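Local coordinates for predicted ATPase of the ABC class (Vibrio vulnificus, PDB 5D6A), which binds the ATP analogue AMP-PNP and is probably an ATPase of the ABC class, of unknown cellular role, at residues 71-75 with 547-551; 297-301 with 555-559; 369-373 with 412-416. All blocks are in the same frame, centred on the assembly; numbering follows the deposited sequence.

Contacts 1 and 2 both tie the C-terminal part of the chain back to earlier parts, through two neighbouring pieces of one loop-and-helix region: 547-551 meets strand 71-78 of the N-terminal antiparallel sheet, and 555-559, at the start of helix 556-564, meets the loop between strands 294-296 and 301-302. Their centres are 26 Å apart, and along the chain the two contacts cross. Contact 3 is nested inside both loops and stays within the P-loop domain, about 50 Å from contact 1 and 27 Å from contact 2, centre to centre. The C-terminal region thus bridges the N-terminal and nucleotide-binding parts, whereas contact 3 touches the second subunit.

Contact 1: 71-75 with 547-551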
# COMPACT_ATOMS: atom_id res chain seq x y z
N SER A 71 11.21 18.61 -18.37
CA SER A 71 12.14 19.68 -18.03
C SER A 71 11.45 20.70 -17.13
O SER A 71 10.29 21.05 -17.35
CB SER A 71 12.65 20.38 -19.29
OG SER A 71 13.38 19.49 -20.10
N ARG A 72 12.18 21.17 -16.12
CA ARG A 72 11.65 22.13 -15.16
C ARG A 72 11.83 23.58 -15.63
O ARG A 72 12.91 23.96 -16.09
CB ARG A 72 12.34 21.96 -13.81
CG ARG A 72 12.22 20.57 -13.20
CD ARG A 72 12.87 20.55 -11.83
NE ARG A 72 12.83 19.24 -11.18
CZ ARG A 72 11.82 18.76 -10.46
NH1 ARG A 72 10.71 19.47 -10.28
NH2 ARG A 72 11.92 17.55 -9.91
N PHE A 73 10.76 24.36 -15.51
CA PHE A 73 10.73 25.77 -15.89
C PHE A 73 10.20 26.62 -14.74
O PHE A 73 9.51 26.12 -13.85
CB PHE A 73 9.81 25.97 -17.10
CG PHE A 73 10.42 25.60 -18.42
CD1 PHE A 73 10.78 24.29 -18.70
CD2 PHE A 73 10.58 26.56 -19.41
CE1 PHE A 73 11.33 23.95 -19.92
CE2 PHE A 73 11.12 26.22 -20.64
CZ PHE A 73 11.50 24.92 -20.90
N ARG A 74 10.54 27.91 -14.75
CA ARG A 74 10.05 28.85 -13.75
C ARG A 74 9.83 30.19 -14.43
O ARG A 74 10.54 30.54 -15.37
CB ARG A 74 11.03 29.03 -12.59
CG ARG A 74 11.28 27.76 -11.79
CD ARG A 74 12.13 28.01 -10.55
NE ARG A 74 13.45 28.55 -10.87
CZ ARG A 74 13.80 29.84 -10.81
NH1 ARG A 74 12.94 30.77 -10.39
NH2 ARG A 74 15.03 30.21 -11.13
N ALA A 75 8.84 30.94 -13.96
CA ALA A 75 8.53 32.24 -14.53
C ALA A 75 8.24 33.24 -13.42
O ALA A 75 7.56 32.91 -12.45
CB ALA A 75 7.34 32.14 -15.47
N GLN A 547 14.87 24.75 -6.27
CA GLN A 547 13.76 25.48 -6.87
C GLN A 547 12.84 24.60 -7.72
O GLN A 547 12.65 24.85 -8.91
CB GLN A 547 14.30 26.68 -7.65
CG GLN A 547 15.00 27.69 -6.75
CD GLN A 547 15.63 28.85 -7.49
OE1 GLN A 547 15.95 28.75 -8.68
NE2 GLN A 547 15.84 29.96 -6.79
N HIS A 548 12.26 23.57 -7.10
CA HIS A 548 11.33 22.68 -7.80
C HIS A 548 9.91 23.21 -7.66
O HIS A 548 9.58 23.91 -6.71
CB HIS A 548 11.37 21.25 -7.24
CG HIS A 548 12.72 20.59 -7.32
ND1 HIS A 548 13.51 20.65 -8.45
CD2 HIS A 548 13.36 19.77 -6.45
CE1 HIS A 548 14.62 19.95 -8.24
NE2 HIS A 548 14.54 19.41 -7.04
N GLY A 549 9.06 22.84 -8.62
CA GLY A 549 7.66 23.26 -8.62
C GLY A 549 6.71 22.24 -8.01
O GLY A 549 5.52 22.50 -7.88
N ASP A 550 7.25 21.08 -7.62
CA ASP A 550 6.44 20.01 -7.04
C ASP A 550 6.80 19.75 -5.57
O ASP A 550 7.19 18.64 -5.19
CB ASP A 550 6.53 18.73 -7.88
CG ASP A 550 7.96 18.31 -8.19
OD1 ASP A 550 8.90 19.10 -7.92
OD2 ASP A 550 8.16 17.20 -8.73
N LEU A 551 6.66 20.80 -4.76
CA LEU A 551 6.93 20.75 -3.32
C LEU A 551 5.79 21.45 -2.56
O LEU A 551 5.29 22.49 -3.00
CB LEU A 551 8.25 21.44 -2.99
CG LEU A 551 9.54 20.84 -3.57
CD1 LEU A 551 10.71 21.77 -3.31
CD2 LEU A 551 9.81 19.46 -2.99
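R72 on strand 71-78 forms a salt bridge with D550 in the loop 547-551, NH1 lying 3.0 Å from OD1. The N-H...O angle of 148° is moderately bent, and NH1 approaches OD1 from above the carboxylate plane rather than within it. The other carboxylate oxygen, D550 OD2, has its own salt bridge to R143, so two arginines share this aspartate. D550 reaches R72 because its CG sits between the backbone N and the carbonyl carbon (chi1 51°).

H548 ND1 sits over one face of the R72 guanidinium, offset toward its rim, with the two planes 34° apart. ND1 comes to 3.1 Å from R72 NE, but the angle is too poor for a hydrogen bond. The extended chain of R72 carries CD as well as the guanidinium alongside this ring.

Further along the strand, the side chain of R74 is bent at chi3 and crosses that of Q547 at about a right angle. The amide of Q547 is tilted steeply against the guanidinium, its CD over the centre of one face, with OE1 3.0 Å from R74 NH2 and again badly angled for a bond. R74 instead directs its charge to D60 and E139, through salt bridges from NE and NH1, while its CD packs near Q547 CB.

The contact joins the N-terminal sheet to the C-terminal region at the protein surface by a salt bridge and packing over guanidinium faces. Positive charge gathered around D550 would probably favour its ionised form, and the R72 guanidinium over H548 would probably disfavour protonation of that ring.

Contact 2: 297-301 with 555-559; sequences DGSAM and RPIDV
R555 points its guanidinium edge-on at the segment 297-301, and one nitrogen, NH1, serves two backbone carbonyls. It donates to G298 O at 2.8 Å and to A300 O at 2.9 Å, both nearly in the guanidinium plane. The bonds are close to straight, with N-H...O angles of 163° and 172°, although NH1 sits above the carbonyl plane of A300.

The NE-NH2 edge of the guanidinium, across from NH1, is taken by D558, one turn into the helix, with OD2 in the plane and OD1 tilted from it. R555 NE meets D558 OD2 at 2.8 Å and NH2 meets OD1 at 2.9 Å, a side-on, two-nitrogen salt bridge that fixes the rotation of the guanidinium. The bend of the arginine chain at chi3 (-62°) brings these edges to their partners. Over one face of the group lies I557, with CG2 above its centre.

M301, a selenomethionine, completes the contact. Its CG is anti to the backbone N, and bends at chi2 and chi3 swing the methyl group CE back toward the helix. There CE touches I557 CG1 at 3.6 Å and D558 OD1 at 3.5 Å, the side chains crossing at a slant. CD1 of I557 extends toward S299 O.

The turn itself is a type I beta turn from D297 to A300, reinforced by an Asx turn in which D297 OD1 accepts from S299 N at 2.9 Å; S299 OG reaches the same oxygen from the same face.

R555 is the N-cap residue of helix 556-564, which packs through V559 against helices 506-519 and 529-536. On the P-loop side, M301 begins edge strand 301-302, which pairs with strand 357-361, and its side chain rests on W346 and S350 of helix 339-352.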
# COMPACT_ATOMS: atom_id res chain seq x y z
N ASP A 297 -7.68 20.22 14.58
CA ASP A 297 -6.37 20.52 15.12
C ASP A 297 -5.32 20.12 14.07
O ASP A 297 -5.29 18.98 13.63
CB ASP A 297 -6.17 19.74 16.42
CG ASP A 297 -4.85 20.02 17.09
OD1 ASP A 297 -3.90 20.50 16.42
OD2 ASP A 297 -4.76 19.73 18.29
N GLY A 298 -4.48 21.08 13.69
CA GLY A 298 -3.45 20.86 12.66
C GLY A 298 -2.46 19.74 12.95
O GLY A 298 -1.91 19.15 12.02
N SER A 299 -2.24 19.46 14.23
CA SER A 299 -1.28 18.42 14.64
C SER A 299 -1.91 17.03 14.85
O SER A 299 -1.20 16.08 15.19
CB SER A 299 -0.59 18.85 15.93
OG SER A 299 -1.53 19.04 16.97
N ALA A 300 -3.22 16.91 14.63
CA ALA A 300 -3.91 15.63 14.83
C ALA A 300 -3.28 14.50 14.01
O ALA A 300 -3.13 14.62 12.79
CB ALA A 300 -5.38 15.77 14.49
N MSE A 301 -2.92 13.42 14.69
CA MSE A 301 -2.28 12.27 14.05
C MSE A 301 -3.10 11.02 14.22
O MSE A 301 -3.43 10.64 15.34
CB MSE A 301 -0.91 12.04 14.70
CG MSE A 301 -0.21 10.75 14.25
SE MSE A 301 0.20 10.77 12.32
CE MSE A 301 1.53 12.22 12.36
N ARG A 555 3.94 18.89 7.42
CA ARG A 555 3.85 19.13 8.85
C ARG A 555 5.12 18.62 9.52
O ARG A 555 5.66 17.59 9.10
CB ARG A 555 2.66 18.41 9.46
CG ARG A 555 1.31 18.80 8.91
CD ARG A 555 0.20 18.18 9.74
NE ARG A 555 0.24 16.73 9.72
CZ ARG A 555 -0.52 15.94 10.49
NH1 ARG A 555 -1.37 16.47 11.36
NH2 ARG A 555 -0.41 14.63 10.39
N PRO A 556 5.61 19.33 10.54
CA PRO A 556 6.80 18.86 11.26
C PRO A 556 6.61 17.45 11.81
O PRO A 556 7.54 16.64 11.77
CB PRO A 556 6.93 19.85 12.42
CG PRO A 556 6.29 21.10 11.92
CD PRO A 556 5.20 20.68 10.97
N ILE A 557 5.41 17.17 12.29
CA ILE A 557 5.09 15.85 12.84
C ILE A 557 5.18 14.77 11.76
O ILE A 557 5.52 13.63 12.06
CB ILE A 557 3.70 15.85 13.53
CG1 ILE A 557 3.50 14.55 14.32
CG2 ILE A 557 2.58 16.05 12.52
CD1 ILE A 557 2.22 14.51 15.12
N ASP A 558 4.88 15.12 10.52
CA ASP A 558 4.96 14.16 9.41
C ASP A 558 6.41 13.87 9.01
O ASP A 558 6.75 12.74 8.66
CB ASP A 558 4.13 14.63 8.21
CG ASP A 558 2.63 14.58 8.48
OD1 ASP A 558 2.19 13.75 9.31
OD2 ASP A 558 1.88 15.36 7.85
N VAL A 559 7.26 14.90 9.07
CA VAL A 559 8.68 14.73 8.75
C VAL A 559 9.29 13.74 9.75
O VAL A 559 10.06 12.85 9.37
CB VAL A 559 9.45 16.06 8.82
CG1 VAL A 559 10.93 15.85 8.56
CG2 VAL A 559 8.89 17.06 7.82

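Contact 3: 369-373 with 412-416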
# COMPACT_ATOMS: atom_id res chain seq x y z
N PHE A 369 -3.93 -3.93 22.08
CA PHE A 369 -3.47 -2.61 22.48
C PHE A 369 -4.59 -1.70 23.00
O PHE A 369 -4.35 -0.81 23.82
CB PHE A 369 -2.75 -1.94 21.30
CG PHE A 369 -2.40 -0.50 21.53
CD1 PHE A 369 -1.32 -0.14 22.31
CD2 PHE A 369 -3.15 0.51 20.93
CE1 PHE A 369 -0.99 1.19 22.51
CE2 PHE A 369 -2.83 1.84 21.13
CZ PHE A 369 -1.75 2.18 21.92
N MSE A 370 -5.81 -1.92 22.51
CA MSE A 370 -6.96 -1.10 22.90
C MSE A 370 -7.55 -1.48 24.23
O MSE A 370 -7.63 -0.64 25.14
CB MSE A 370 -8.06 -1.24 21.85
CG MSE A 370 -7.63 -0.70 20.50
SE MSE A 370 -7.11 1.19 20.65
CE MSE A 370 -8.88 1.98 20.31
N ILE A 371 -7.96 -2.74 24.37
CA ILE A 371 -8.61 -3.22 25.60
C ILE A 371 -7.82 -4.18 26.48
O ILE A 371 -6.78 -4.73 26.08
CB ILE A 371 -9.99 -3.85 25.27
CG1 ILE A 371 -9.89 -4.96 24.21
CG2 ILE A 371 -10.94 -2.78 24.77
CD1 ILE A 371 -9.12 -6.19 24.62
N ARG A 372 -8.33 -4.36 27.69
CA ARG A 372 -7.78 -5.25 28.69
C ARG A 372 -8.65 -6.50 28.68
O ARG A 372 -9.78 -6.45 28.18
CB ARG A 372 -7.86 -4.59 30.07
CG ARG A 372 -7.10 -5.28 31.19
CD ARG A 372 -5.59 -5.15 31.02
NE ARG A 372 -4.87 -5.61 32.21
CZ ARG A 372 -3.55 -5.52 32.38
NH1 ARG A 372 -2.78 -4.98 31.44
NH2 ARG A 372 -3.01 -5.97 33.50
N ASP A 373 -8.15 -7.61 29.21
CA ASP A 373 -8.95 -8.83 29.25
C ASP A 373 -8.43 -9.79 30.32
O ASP A 373 -7.28 -10.20 30.29
CB ASP A 373 -8.96 -9.52 27.88
CG ASP A 373 -9.95 -10.67 27.80
OD1 ASP A 373 -10.66 -10.93 28.80
OD2 ASP A 373 -10.03 -11.31 26.73
N SER A 412 -15.66 -2.65 21.52
CA SER A 412 -15.44 -2.67 22.96
C SER A 412 -16.34 -1.65 23.66
O SER A 412 -16.92 -0.78 23.00
CB SER A 412 -13.97 -2.37 23.28
OG SER A 412 -13.56 -1.13 22.72
N GLY A 413 -16.46 -1.75 24.98
CA GLY A 413 -17.32 -0.84 25.73
C GLY A 413 -16.74 -0.29 27.02
O GLY A 413 -17.37 0.54 27.67
N ASP A 414 -15.54 -0.73 27.39
CA ASP A 414 -14.91 -0.25 28.62
C ASP A 414 -14.38 1.19 28.50
O ASP A 414 -14.04 1.82 29.51
CB ASP A 414 -13.81 -1.21 29.09
CG ASP A 414 -12.79 -1.51 28.01
OD1 ASP A 414 -12.96 -1.03 26.87
OD2 ASP A 414 -11.82 -2.24 28.30
N TYR A 415 -14.32 1.71 27.27
CA TYR A 415 -13.91 3.09 27.04
C TYR A 415 -15.00 4.09 27.42
O TYR A 415 -14.72 5.24 27.72
CB TYR A 415 -13.54 3.32 25.57
CG TYR A 415 -12.16 2.89 25.18
CD1 TYR A 415 -11.88 1.56 24.86
CD2 TYR A 415 -11.13 3.81 25.09
CE1 TYR A 415 -10.61 1.17 24.48
CE2 TYR A 415 -9.86 3.43 24.72
CZ TYR A 415 -9.60 2.11 24.41
OH TYR A 415 -8.33 1.74 24.04
N LEU A 416 -16.26 3.64 27.38
CA LEU A 416 -17.40 4.49 27.71
C LEU A 416 -17.29 5.15 29.08
O LEU A 416 -17.86 6.22 29.32
CB LEU A 416 -18.70 3.67 27.68
CG LEU A 416 -19.09 3.02 26.35
CD1 LEU A 416 -20.34 2.17 26.54
CD2 LEU A 416 -19.32 4.08 25.28
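Y415 reaches from the loop 412-416 to M370 at the end of helix 367-370. With CG anti to the carbonyl carbon (chi1 -81°), the ring leaves CB directed at the M370 carbonyl. CE1 and CZ of Y415 both lie 3.5 Å from M370 O, and CE1 also passes 4.0 Å from I371 CG2, which lies at the ring edge, near its plane. At the tip, Y415 OH ends 2.7 Å from M370 O, a weak hydrogen bond in which OH is the donor.

Both segments belong to the P-loop domain, where strand 404-408 lies between 357-361 and 260-264 in the mixed sheet; 412-416 follows 404-408, and 369-373 holds the last two residues of helix 367-370 and the chain that leaves it. The side chain of M370, a selenomethionine, is about 11 Å from a bound ANP (AMP-PNP).

I371 turns CG2 into the neighbouring loop, where it meets S412 CB and, at 3.4 Å, D414 OD1. The I371 and D414 side chains cross at about a right angle. S412 N is hydrogen-bonded to E362, and I371 also packs on G411 of the second subunit.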